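Local coordinates for protein nucleotide pyrophosphohydrolase (Bacillus cereus, PDB 5IE9) that probably hydrolyses nucleoside triphosphates to monophosphates and pyrophosphate with bound manganese, as a MazG-type nucleotide pyrophosphohydrolase, at residues C[15-20]-C[70-75]. Numbering follows the deposited sequence.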
loop_
_atom_site.group_PDB
_atom_site.type_symbol
_atom_site.label_atom_id
_atom_site.label_comp_id
_atom_site.label_asym_id
_atom_site.label_seq_id
_atom_site.Cartn_x
_atom_site.Cartn_y
_atom_site.Cartn_z
ATOM N N ALA C 15 6.983 3.983 -25.694
ATOM C CA ALA C 15 7.853 4.840 -26.508
ATOM C C ALA C 15 8.795 5.691 -25.644
ATOM O O ALA C 15 9.958 5.893 -26.006
ATOM C CB ALA C 15 7.023 5.722 -27.431
ATOM N N TYR C 16 8.282 6.168 -24.507
ATOM C CA TYR C 16 9.037 6.987 -23.566
ATOM C C TYR C 16 10.123 6.179 -22.850
ATOM O O TYR C 16 11.248 6.654 -22.704
ATOM C CB TYR C 16 8.092 7.668 -22.565
ATOM C CG TYR C 16 8.787 8.317 -21.386
ATOM C CD1 TYR C 16 9.429 9.550 -21.523
ATOM C CD2 TYR C 16 8.805 7.695 -20.125
ATOM C CE1 TYR C 16 10.078 10.146 -20.451
ATOM C CE2 TYR C 16 9.447 8.288 -19.043
ATOM C CZ TYR C 16 10.080 9.513 -19.215
ATOM O OH TYR C 16 10.720 10.112 -18.156
ATOM N N ILE C 17 9.777 4.973 -22.400
ATOM C CA ILE C 17 10.730 4.075 -21.735
ATOM C C ILE C 17 11.777 3.547 -22.731
ATOM O O ILE C 17 12.958 3.419 -22.388
ATOM C CB ILE C 17 9.996 2.930 -20.978
ATOM C CG1 ILE C 17 9.061 3.486 -19.875
ATOM C CG2 ILE C 17 10.969 1.892 -20.415
ATOM C CD1 ILE C 17 9.719 4.173 -18.685
ATOM N N GLY C 18 11.343 3.284 -23.965
ATOM C CA GLY C 18 12.200 2.750 -25.035
ATOM C C GLY C 18 13.464 3.531 -25.368
ATOM O O GLY C 18 14.410 2.969 -25.932
ATOM N N GLN C 19 13.481 4.817 -25.013
ATOM C CA GLN C 19 14.636 5.683 -25.254
ATOM C C GLN C 19 15.799 5.427 -24.291
ATOM O O GLN C 19 16.950 5.712 -24.624
ATOM C CB GLN C 19 14.225 7.168 -25.276
ATOM C CG GLN C 19 13.923 7.810 -23.927
ATOM C CD GLN C 19 13.184 9.135 -24.054
ATOM O OE1 GLN C 19 13.652 10.074 -24.706
ATOM N NE2 GLN C 19 12.028 9.221 -23.415
ATOM N N PHE C 20 15.492 4.875 -23.117
ATOM C CA PHE C 20 16.487 4.652 -22.064
ATOM C C PHE C 20 17.192 3.303 -22.151
ATOM O O PHE C 20 16.578 2.297 -22.509
ATOM C CB PHE C 20 15.856 4.813 -20.681
ATOM C CG PHE C 20 15.198 6.143 -20.463
ATOM C CD1 PHE C 20 15.963 7.307 -20.326
ATOM C CD2 PHE C 20 13.807 6.237 -20.382
ATOM C CE1 PHE C 20 15.350 8.541 -20.121
ATOM C CE2 PHE C 20 13.188 7.468 -20.175
ATOM C CZ PHE C 20 13.962 8.621 -20.047
ATOM N N VAL C 70 0.015 7.046 -10.444
ATOM C CA VAL C 70 -0.275 5.635 -10.187
ATOM C C VAL C 70 -0.520 4.910 -11.509
ATOM O O VAL C 70 0.057 3.849 -11.747
ATOM C CB VAL C 70 -1.457 5.440 -9.209
ATOM C CG1 VAL C 70 -1.714 3.967 -8.972
ATOM C CG2 VAL C 70 -1.159 6.097 -7.868
ATOM N N LEU C 71 -1.333 5.517 -12.375
ATOM C CA LEU C 71 -1.675 4.958 -13.680
ATOM C C LEU C 71 -0.441 4.724 -14.556
ATOM O O LEU C 71 -0.383 3.743 -15.296
ATOM C CB LEU C 71 -2.660 5.882 -14.406
ATOM C CG LEU C 71 -3.769 5.412 -15.371
ATOM C CD1 LEU C 71 -3.768 6.351 -16.565
ATOM C CD2 LEU C 71 -3.696 3.967 -15.857
ATOM N N PHE C 72 0.540 5.624 -14.467
ATOM C CA PHE C 72 1.775 5.504 -15.245
ATOM C C PHE C 72 2.545 4.239 -14.874
ATOM O O PHE C 72 2.949 3.485 -15.760
ATOM C CB PHE C 72 2.654 6.757 -15.098
ATOM C CG PHE C 72 3.989 6.656 -15.793
ATOM C CD1 PHE C 72 4.097 6.871 -17.163
ATOM C CD2 PHE C 72 5.151 6.351 -15.070
ATOM C CE1 PHE C 72 5.332 6.784 -17.805
ATOM C CE2 PHE C 72 6.389 6.257 -15.708
ATOM C CZ PHE C 72 6.478 6.472 -17.080
ATOM N N VAL C 73 2.722 4.014 -13.567
ATOM C CA VAL C 73 3.485 2.877 -13.046
ATOM C C VAL C 73 2.746 1.585 -13.390
ATOM O O VAL C 73 3.372 0.581 -13.733
ATOM C CB VAL C 73 3.760 3.000 -11.522
ATOM C CG1 VAL C 73 4.585 1.827 -10.998
ATOM C CG2 VAL C 73 4.477 4.301 -11.205
ATOM N N MET C 74 1.415 1.631 -13.327
ATOM C CA MET C 74 0.579 0.517 -13.753
ATOM C C MET C 74 0.813 0.152 -15.208
ATOM O O MET C 74 0.982 -1.029 -15.522
ATOM C CB MET C 74 -0.886 0.831 -13.526
ATOM C CG MET C 74 -1.377 0.370 -12.175
ATOM S SD MET C 74 -3.048 0.955 -11.869
ATOM C CE MET C 74 -2.978 0.938 -10.084
ATOM N N ILE C 75 0.835 1.167 -16.081
ATOM C CA ILE C 75 1.077 0.971 -17.506
ATOM C C ILE C 75 2.470 0.373 -17.703
ATOM O O ILE C 75 2.628 -0.594 -18.446
ATOM C CB ILE C 75 0.847 2.262 -18.332
ATOM C CG1 ILE C 75 -0.654 2.579 -18.404
ATOM C CG2 ILE C 75 1.389 2.097 -19.747
ATOM C CD1 ILE C 75 -1.005 3.984 -18.859
#
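Phe-72 reaches out from helix 62-80 and meets Tyr-16 and Ile-17 with the far end of its ring. The ring atom CZ of Phe-72 lies 4.0 Å from CE2 of Tyr-16. CD2 of Tyr-16 is equally near, so CZ sits against the CD2-CE2 bond. The two side chains cross at about a right angle, and the approach is oblique for both rings. CD1 of Ile-17 adds a looser touch, 4.3 Å from CZ of Phe-72. Phe-72 carries its CG anti to the backbone N (chi1 176°), which takes the ring across to Tyr-16 and Ile-17. CA of Tyr-16 and CA of Phe-72 are 11.1 Å apart, and the two rings span most of that distance. The contact is apolar and small, burying 85 Å² in all.

The tight part is the meeting of Phe-72 CZ with the Tyr-16 ring. The loose side is the exposed type I beta turn from Ile-17 to Phe-20, closed by the bond from Phe-20 N to Ile-17 O (3.0 Å). Gln-19 folds back, and its NE2 donates to Tyr-16 O at 2.8 Å, on a lone pair in the carbonyl plane. CG of Gln-19 lies over the centre of the Phe-20 ring. CE2 of Phe-20 lies over one face of the Tyr-16 ring, toward its rim.

Phe-96 of the second subunit meets Phe-72 edge-to-face and also meets the Tyr-16 ring, planes about 15° apart. Phe-72 and Ile-75 also pack on Val-13. Helix 62-80 lies between helices 6-17 and 27-49, sharing manganese with the latter through Glu-66 and Glu-37.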